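Local coordinates for protein 3,4-dihydroxybenzoate decarboxylase (Enterobacter cloacae, PDB 5NY5) that decarboxylates 3,4-dihydroxybenzoate to catechol and also catalyses the reverse para-carboxylation of catechols, as a prenylated-flavin-dependent enzyme of the UbiD family, at residues E345-H357 with I367-Q381. Numbering follows the deposited sequence.
Sequences EAIPGFLQNVYAH and ILQVKKRQPSDEGRQ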
ATOM      1  N   GLU A 345      20.419  25.594  -8.813  1.00 46.37           N
ATOM      2  CA  GLU A 345      20.197  25.772 -10.242  1.00 47.97           C
ATOM      3  C   GLU A 345      18.736  25.522 -10.604  1.00 48.61           C
ATOM      4  O   GLU A 345      18.122  26.308 -11.335  1.00 46.94           O
ATOM      5  CB  GLU A 345      21.118  24.838 -11.025  1.00 49.72           C
ATOM      6  CG  GLU A 345      21.029  24.984 -12.529  1.00 63.34           C
ATOM      7  CD  GLU A 345      21.160  23.654 -13.248  1.00 75.59           C
ATOM      8  OE1 GLU A 345      20.203  22.853 -13.195  1.00 78.95           O
ATOM      9  OE2 GLU A 345      22.221  23.406 -13.861  1.00 82.69           O
ATOM     10  N   ALA A 346      18.155  24.439 -10.089  1.00 43.19           N
ATOM     11  CA  ALA A 346      16.792  24.089 -10.465  1.00 42.79           C
ATOM     12  C   ALA A 346      15.760  24.943  -9.737  1.00 51.87           C
ATOM     13  O   ALA A 346      14.770  25.367 -10.342  1.00 42.86           O
ATOM     14  CB  ALA A 346      16.543  22.606 -10.204  1.00 41.86           C
ATOM     15  N   ILE A 347      15.964  25.200  -8.447  1.00 47.80           N
ATOM     16  CA  ILE A 347      15.017  25.976  -7.646  1.00 41.92           C
ATOM     17  C   ILE A 347      15.777  27.055  -6.886  1.00 42.35           C
ATOM     18  O   ILE A 347      16.180  26.834  -5.736  1.00 41.85           O
ATOM     19  CB  ILE A 347      14.229  25.079  -6.675  1.00 40.88           C
ATOM     20  CG1 ILE A 347      13.937  23.715  -7.297  1.00 40.40           C
ATOM     21  CG2 ILE A 347      12.921  25.742  -6.287  1.00 40.87           C
ATOM     22  CD1 ILE A 347      13.322  22.734  -6.332  1.00 39.45           C
ATOM     23  N   PRO A 348      15.994  28.229  -7.473  1.00 46.71           N
ATOM     24  CA  PRO A 348      16.807  29.251  -6.802  1.00 44.39           C
ATOM     25  C   PRO A 348      16.139  29.790  -5.545  1.00 45.53           C
ATOM     26  O   PRO A 348      14.939  30.073  -5.526  1.00 43.86           O
ATOM     27  CB  PRO A 348      16.952  30.344  -7.867  1.00 46.65           C
ATOM     28  CG  PRO A 348      16.659  29.658  -9.168  1.00 48.88           C
ATOM     29  CD  PRO A 348      15.640  28.617  -8.848  1.00 48.00           C
ATOM     30  N   GLY A 349      16.938  29.935  -4.490  1.00 43.36           N
ATOM     31  CA  GLY A 349      16.474  30.525  -3.252  1.00 43.21           C
ATOM     32  C   GLY A 349      15.642  29.626  -2.367  1.00 42.24           C
ATOM     33  O   GLY A 349      15.135  30.096  -1.343  1.00 42.19           O
ATOM     34  N   PHE A 350      15.493  28.350  -2.716  1.00 41.57           N
ATOM     35  CA  PHE A 350      14.625  27.437  -1.980  1.00 40.72           C
ATOM     36  C   PHE A 350      15.404  26.663  -0.922  1.00 40.21           C
ATOM     37  O   PHE A 350      15.085  26.732   0.268  1.00 39.99           O
ATOM     38  CB  PHE A 350      13.934  26.484  -2.963  1.00 40.35           C
ATOM     39  CG  PHE A 350      12.884  25.607  -2.339  1.00 39.61           C
ATOM     40  CD1 PHE A 350      11.819  26.159  -1.649  1.00 39.65           C
ATOM     41  CD2 PHE A 350      12.943  24.231  -2.476  1.00 38.96           C
ATOM     42  CE1 PHE A 350      10.850  25.355  -1.089  1.00 39.08           C
ATOM     43  CE2 PHE A 350      11.972  23.421  -1.920  1.00 38.37           C
ATOM     44  CZ  PHE A 350      10.926  23.984  -1.225  1.00 38.44           C
ATOM     45  N   LEU A 351      16.428  25.929  -1.342  1.00 40.12           N
ATOM     46  CA  LEU A 351      17.263  25.199  -0.402  1.00 39.76           C
ATOM     47  C   LEU A 351      18.045  26.175   0.468  1.00 40.28           C
ATOM     48  O   LEU A 351      18.725  27.068  -0.042  1.00 42.82           O
ATOM     49  CB  LEU A 351      18.220  24.276  -1.151  1.00 39.72           C
ATOM     50  CG  LEU A 351      19.020  23.296  -0.297  1.00 39.35           C
ATOM     51  CD1 LEU A 351      18.098  22.265   0.342  1.00 38.56           C
ATOM     52  CD2 LEU A 351      20.090  22.614  -1.130  1.00 39.56           C
ATOM     53  N   GLN A 352      17.937  26.011   1.785  1.00 40.00           N
ATOM     54  CA  GLN A 352      18.678  26.854   2.714  1.00 40.50           C
ATOM     55  C   GLN A 352      20.021  26.245   3.084  1.00 40.54           C
ATOM     56  O   GLN A 352      21.026  26.958   3.158  1.00 42.52           O
ATOM     57  CB  GLN A 352      17.852  27.106   3.975  1.00 40.37           C
ATOM     58  CG  GLN A 352      16.481  27.693   3.699  1.00 40.41           C
ATOM     59  CD  GLN A 352      16.552  28.949   2.857  1.00 41.14           C
ATOM     60  OE1 GLN A 352      17.226  29.911   3.214  1.00 41.77           O
ATOM     61  NE2 GLN A 352      15.857  28.943   1.726  1.00 41.66           N
ATOM     62  N   ASN A 353      20.058  24.937   3.303  1.00 39.93           N
ATOM     63  CA  ASN A 353      21.293  24.244   3.636  1.00 40.00           C
ATOM     64  C   ASN A 353      21.062  22.756   3.431  1.00 39.33           C
ATOM     65  O   ASN A 353      19.933  22.309   3.214  1.00 46.26           O
ATOM     66  CB  ASN A 353      21.734  24.540   5.071  1.00 49.72           C
ATOM     67  CG  ASN A 353      23.236  24.467   5.247  1.00 40.74           C
ATOM     68  OD1 ASN A 353      23.941  23.862   4.439  1.00 40.79           O
ATOM     69  ND2 ASN A 353      23.733  25.085   6.308  1.00 41.20           N
ATOM     70  N   VAL A 354      22.146  21.994   3.508  1.00 39.42           N
ATOM     71  CA  VAL A 354      22.091  20.547   3.341  1.00 38.90           C
ATOM     72  C   VAL A 354      23.200  19.933   4.182  1.00 39.10           C
ATOM     73  O   VAL A 354      24.305  20.473   4.264  1.00 39.73           O
ATOM     74  CB  VAL A 354      22.198  20.145   1.852  1.00 38.92           C
ATOM     75  CG1 VAL A 354      23.368  20.846   1.191  1.00 39.71           C
ATOM     76  CG2 VAL A 354      22.323  18.635   1.697  1.00 38.51           C
ATOM     77  N   TYR A 355      22.893  18.811   4.825  1.00 38.64           N
ATOM     78  CA  TYR A 355      23.831  18.116   5.696  1.00 38.85           C
ATOM     79  C   TYR A 355      23.917  16.665   5.251  1.00 38.52           C
ATOM     80  O   TYR A 355      22.906  15.958   5.238  1.00 38.52           O
ATOM     81  CB  TYR A 355      23.391  18.213   7.164  1.00 38.80           C
ATOM     82  CG  TYR A 355      24.274  17.483   8.158  1.00 39.09           C
ATOM     83  CD1 TYR A 355      25.603  17.201   7.874  1.00 39.57           C
ATOM     84  CD2 TYR A 355      23.771  17.077   9.385  1.00 38.99           C
ATOM     85  CE1 TYR A 355      26.402  16.535   8.779  1.00 39.92           C
ATOM     86  CE2 TYR A 355      24.566  16.412  10.300  1.00 39.36           C
ATOM     87  CZ  TYR A 355      25.881  16.145   9.991  1.00 39.81           C
ATOM     88  OH  TYR A 355      26.675  15.481  10.895  1.00 40.26           O
ATOM     89  N   ALA A 356      25.116  16.232   4.874  1.00 38.95           N
ATOM     90  CA  ALA A 356      25.386  14.818   4.633  1.00 38.79           C
ATOM     91  C   ALA A 356      25.655  14.192   5.992  1.00 38.86           C
ATOM     92  O   ALA A 356      26.793  14.112   6.453  1.00 39.44           O
ATOM     93  CB  ALA A 356      26.557  14.636   3.675  1.00 39.37           C
ATOM     94  N   HIS A 357      24.578  13.743   6.637  1.00 38.34           N
ATOM     95  CA  HIS A 357      24.616  13.413   8.054  1.00 38.48           C
ATOM     96  C   HIS A 357      25.706  12.396   8.367  1.00 42.01           C
ATOM     97  O   HIS A 357      25.957  11.467   7.595  1.00 42.25           O
ATOM     98  CB  HIS A 357      23.259  12.879   8.502  1.00 37.92           C
ATOM     99  CG  HIS A 357      23.035  12.965   9.977  1.00 38.14           C
ATOM    100  ND1 HIS A 357      23.731  12.195  10.882  1.00 38.55           N
ATOM    101  CD2 HIS A 357      22.193  13.734  10.707  1.00 38.12           C
ATOM    102  CE1 HIS A 357      23.330  12.486  12.106  1.00 38.78           C
ATOM    103  NE2 HIS A 357      22.397  13.416  12.026  1.00 38.53           N
ATOM    104  N   ILE A 367      20.134  15.423   4.723  1.00 36.82           N
ATOM    105  CA  ILE A 367      19.185  16.297   5.400  1.00 36.77           C
ATOM    106  C   ILE A 367      19.100  17.587   4.601  1.00 37.03           C
ATOM    107  O   ILE A 367      20.123  18.230   4.345  1.00 37.50           O
ATOM    108  CB  ILE A 367      19.611  16.578   6.852  1.00 37.10           C
ATOM    109  CG1 ILE A 367      20.185  15.316   7.499  1.00 37.08           C
ATOM    110  CG2 ILE A 367      18.446  17.123   7.655  1.00 37.03           C
ATOM    111  CD1 ILE A 367      19.204  14.180   7.627  1.00 36.61           C
ATOM    112  N   LEU A 368      17.890  17.965   4.206  1.00 36.81           N
ATOM    113  CA  LEU A 368      17.675  19.140   3.375  1.00 37.10           C
ATOM    114  C   LEU A 368      16.821  20.147   4.126  1.00 37.24           C
ATOM    115  O   LEU A 368      15.748  19.805   4.631  1.00 46.19           O
ATOM    116  CB  LEU A 368      17.019  18.766   2.047  1.00 36.87           C
ATOM    117  CG  LEU A 368      17.966  18.443   0.887  1.00 37.50           C
ATOM    118  CD1 LEU A 368      18.833  17.231   1.186  1.00 36.95           C
ATOM    119  CD2 LEU A 368      17.177  18.231  -0.394  1.00 36.98           C
ATOM    120  N   GLN A 369      17.300  21.382   4.193  1.00 37.78           N
ATOM    121  CA  GLN A 369      16.604  22.474   4.860  1.00 38.07           C
ATOM    122  C   GLN A 369      16.073  23.409   3.785  1.00 38.33           C
ATOM    123  O   GLN A 369      16.852  24.078   3.098  1.00 42.19           O
ATOM    124  CB  GLN A 369      17.535  23.210   5.817  1.00 38.59           C
ATOM    125  CG  GLN A 369      16.834  24.201   6.718  1.00 38.93           C
ATOM    126  CD  GLN A 369      17.803  24.969   7.584  1.00 39.53           C
ATOM    127  OE1 GLN A 369      18.794  25.503   7.091  1.00 39.92           O
ATOM    128  NE2 GLN A 369      17.530  25.022   8.882  1.00 39.69           N
ATOM    129  N   VAL A 370      14.753  23.452   3.636  1.00 38.15           N
ATOM    130  CA  VAL A 370      14.114  24.281   2.627  1.00 38.45           C
ATOM    131  C   VAL A 370      13.262  25.327   3.326  1.00 38.84           C
ATOM    132  O   VAL A 370      12.950  25.224   4.513  1.00 38.78           O
ATOM    133  CB  VAL A 370      13.260  23.453   1.647  1.00 38.04           C
ATOM    134  CG1 VAL A 370      14.121  22.428   0.936  1.00 37.76           C
ATOM    135  CG2 VAL A 370      12.117  22.777   2.385  1.00 37.62           C
ATOM    136  N   LYS A 371      12.886  26.350   2.563  1.00 39.33           N
ATOM    137  CA  LYS A 371      12.038  27.429   3.054  1.00 39.82           C
ATOM    138  C   LYS A 371      10.931  27.668   2.039  1.00 39.96           C
ATOM    139  O   LYS A 371      11.192  28.155   0.936  1.00 42.11           O
ATOM    140  CB  LYS A 371      12.846  28.705   3.290  1.00 40.55           C
ATOM    141  CG  LYS A 371      12.025  29.878   3.796  1.00 41.17           C
ATOM    142  CD  LYS A 371      12.884  31.128   3.930  1.00 41.95           C
ATOM    143  CE  LYS A 371      12.087  32.299   4.484  1.00 44.73           C
ATOM    144  NZ  LYS A 371      12.876  33.562   4.453  1.00 49.60           N
ATOM    145  N   LYS A 372       9.701  27.320   2.403  1.00 39.76           N
ATOM    146  CA  LYS A 372       8.557  27.611   1.552  1.00 40.01           C
ATOM    147  C   LYS A 372       8.199  29.084   1.692  1.00 40.86           C
ATOM    148  O   LYS A 372       7.816  29.541   2.775  1.00 41.13           O
ATOM    149  CB  LYS A 372       7.377  26.712   1.914  1.00 39.59           C
ATOM    150  CG  LYS A 372       7.632  25.245   1.620  1.00 38.82           C
ATOM    151  CD  LYS A 372       6.507  24.370   2.137  1.00 38.49           C
ATOM    152  CE  LYS A 372       6.852  22.901   2.005  1.00 37.77           C
ATOM    153  NZ  LYS A 372       5.868  22.050   2.720  1.00 37.52           N
ATOM    154  N   ARG A 373       8.339  29.828   0.599  1.00 41.39           N
ATOM    155  CA  ARG A 373       8.133  31.266   0.603  1.00 42.30           C
ATOM    156  C   ARG A 373       6.795  31.680   0.012  1.00 42.77           C
ATOM    157  O   ARG A 373       6.343  32.803   0.261  1.00 44.01           O
ATOM    158  CB  ARG A 373       9.260  31.946  -0.180  1.00 42.78           C
ATOM    159  CG  ARG A 373      10.634  31.375   0.123  1.00 42.34           C
ATOM    160  CD  ARG A 373      11.539  31.416  -1.093  1.00 43.21           C
ATOM    161  NE  ARG A 373      11.098  30.499  -2.143  1.00 46.43           N
ATOM    162  CZ  ARG A 373      11.726  30.337  -3.303  1.00 50.93           C
ATOM    163  NH1 ARG A 373      12.823  31.032  -3.566  1.00 60.97           N
ATOM    164  NH2 ARG A 373      11.259  29.482  -4.202  1.00 49.07           N
ATOM    165  N   GLN A 374       6.156  30.803  -0.750  1.00 42.81           N
ATOM    166  CA  GLN A 374       4.938  31.124  -1.475  1.00 43.92           C
ATOM    167  C   GLN A 374       4.160  29.836  -1.668  1.00 42.45           C
ATOM    168  O   GLN A 374       4.718  28.744  -1.508  1.00 44.74           O
ATOM    169  CB  GLN A 374       5.261  31.784  -2.822  1.00 43.75           C
ATOM    170  CG  GLN A 374       6.439  31.157  -3.538  1.00 44.61           C
ATOM    171  CD  GLN A 374       6.836  31.928  -4.775  1.00 50.93           C
ATOM    172  OE1 GLN A 374       6.065  32.741  -5.285  1.00 51.87           O
ATOM    173  NE2 GLN A 374       8.047  31.682  -5.262  1.00 52.43           N
ATOM    174  N   PRO A 375       2.863  29.921  -1.990  1.00 42.55           N
ATOM    175  CA  PRO A 375       2.081  28.691  -2.200  1.00 41.98           C
ATOM    176  C   PRO A 375       2.677  27.748  -3.234  1.00 41.46           C
ATOM    177  O   PRO A 375       2.616  26.525  -3.057  1.00 40.72           O
ATOM    178  CB  PRO A 375       0.715  29.227  -2.648  1.00 42.74           C
ATOM    179  CG  PRO A 375       0.628  30.570  -2.040  1.00 43.54           C
ATOM    180  CD  PRO A 375       2.018  31.125  -2.080  1.00 43.55           C
ATOM    181  N   SER A 376       3.262  28.284  -4.306  1.00 41.91           N
ATOM    182  CA  SER A 376       3.856  27.440  -5.337  1.00 41.57           C
ATOM    183  C   SER A 376       5.015  26.602  -4.813  1.00 40.78           C
ATOM    184  O   SER A 376       5.400  25.626  -5.463  1.00 40.37           O
ATOM    185  CB  SER A 376       4.323  28.298  -6.513  1.00 42.40           C
ATOM    186  OG  SER A 376       5.238  29.290  -6.085  1.00 46.48           O
ATOM    187  N   ASP A 377       5.585  26.959  -3.662  1.00 40.64           N
ATOM    188  CA  ASP A 377       6.669  26.160  -3.107  1.00 39.96           C
ATOM    189  C   ASP A 377       6.184  24.826  -2.561  1.00 39.19           C
ATOM    190  O   ASP A 377       6.984  23.892  -2.452  1.00 42.84           O
ATOM    191  CB  ASP A 377       7.394  26.935  -2.010  1.00 40.13           C
ATOM    192  CG  ASP A 377       8.417  27.899  -2.566  1.00 40.73           C
ATOM    193  OD1 ASP A 377       8.886  27.671  -3.700  1.00 43.65           O
ATOM    194  OD2 ASP A 377       8.752  28.880  -1.872  1.00 41.16           O
ATOM    195  N   GLU A 378       4.907  24.715  -2.211  1.00 39.21           N
ATOM    196  CA  GLU A 378       4.372  23.429  -1.797  1.00 38.58           C
ATOM    197  C   GLU A 378       4.450  22.448  -2.954  1.00 38.28           C
ATOM    198  O   GLU A 378       3.989  22.736  -4.061  1.00 38.69           O
ATOM    199  CB  GLU A 378       2.930  23.571  -1.319  1.00 38.84           C
ATOM    200  CG  GLU A 378       2.334  22.270  -0.830  1.00 38.30           C
ATOM    201  CD  GLU A 378       3.146  21.641   0.286  1.00 37.79           C
ATOM    202  OE1 GLU A 378       3.480  22.353   1.253  1.00 38.44           O
ATOM    203  OE2 GLU A 378       3.455  20.437   0.192  1.00 37.22           O
ATOM    204  N   GLY A 379       5.043  21.290  -2.698  1.00 37.64           N
ATOM    205  CA  GLY A 379       5.321  20.319  -3.724  1.00 37.38           C
ATOM    206  C   GLY A 379       6.740  20.361  -4.245  1.00 37.40           C
ATOM    207  O   GLY A 379       7.191  19.387  -4.855  1.00 37.14           O
ATOM    208  N   ARG A 380       7.457  21.459  -4.012  1.00 37.80           N
ATOM    209  CA  ARG A 380       8.844  21.531  -4.441  1.00 37.92           C
ATOM    210  C   ARG A 380       9.796  20.861  -3.462  1.00 37.43           C
ATOM    211  O   ARG A 380      10.941  20.584  -3.834  1.00 37.47           O
ATOM    212  CB  ARG A 380       9.252  22.989  -4.665  1.00 38.65           C
ATOM    213  CG  ARG A 380       8.389  23.700  -5.699  1.00 39.29           C
ATOM    214  CD  ARG A 380       9.109  24.863  -6.361  1.00 40.12           C
ATOM    215  NE  ARG A 380       8.371  25.359  -7.519  1.00 40.79           N
ATOM    216  CZ  ARG A 380       7.720  26.516  -7.561  1.00 41.46           C
ATOM    217  NH1 ARG A 380       7.719  27.325  -6.512  1.00 41.54           N
ATOM    218  NH2 ARG A 380       7.074  26.869  -8.663  1.00 58.71           N
ATOM    219  N   GLN A 381       9.354  20.579  -2.233  1.00 37.06           N
ATOM    220  CA  GLN A 381      10.233  19.897  -1.288  1.00 36.67           C
ATOM    221  C   GLN A 381      10.551  18.485  -1.758  1.00 36.24           C
ATOM    222  O   GLN A 381      11.686  18.018  -1.618  1.00 36.14           O
ATOM    223  CB  GLN A 381       9.619  19.882   0.114  1.00 36.49           C
ATOM    224  CG  GLN A 381       8.366  19.034   0.283  1.00 36.18           C
ATOM    225  CD  GLN A 381       7.098  19.815   0.032  1.00 36.54           C
ATOM    226  OE1 GLN A 381       7.073  20.743  -0.776  1.00 36.98           O
ATOM    227  NE2 GLN A 381       6.038  19.453   0.736  1.00 36.46           N
TER
HETATM  228  O   HOH W   1      12.965  29.549  -7.155  1.00 36.14           O
HETATM  229  O   HOH W   2      21.080  26.378   8.153  1.00 51.12           O
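Phe350 drives its ring into the loop that follows strand 365-370, and this is where the packing is tight. With CG anti to the backbone N (chi1 -173°), the ring lies under Val370, whose CB sits over one face, 3.9 Å from the ring centroid, in a CH-pi contact. Arg380 brings its CB within 3.9 Å of Phe350 CE2, and the Asp377 carboxylate slides past the CE1 side, its plane turned 40° from the ring. Arg373 holds both carboxylate oxygens, NE to OD2 and NH2 to OD1, each on a syn lone pair, while Arg380 NH1 meets OD1 from above the carboxylate plane. The remaining nitrogen, Arg373 NH1, reaches Pro348 O at 3.0 Å, on a lone pair though tilted from the guanidinium plane, and a guanidinium face lies over the backbone of Phe350. Phe350 O takes two donors from opposite faces of its plane, Lys371 N and Gln352 NE2; a bend at chi2 (-54°) folds the Gln352 amide back to it.

Leu351 and Val354 meet Leu368 on the side packed against helix 324-346, with Val354 CG2 3.8 Å from Leu368 CD1. On the other side, buried Ile367 and Tyr355 close the far end, but near Lys371 things are looser: Asn353 and Gln369 are bonded by backbone, Gln369 N to Asn353 O, yet their side chains meet loosely, CB near OE1. A water donates to that OE1; Asn353 ND2 turns to Ser91 O.

Gln369 O receives Gln352 N at 2.6 Å and, weakly, Asn353 N: a classic beta bulge. It interrupts the antiparallel hairpin of the UbiD C-terminal domain, whose strand 351-356 is outermost, within this chain, in a mixed sheet and whose strand 365-370 joins it to 397-401.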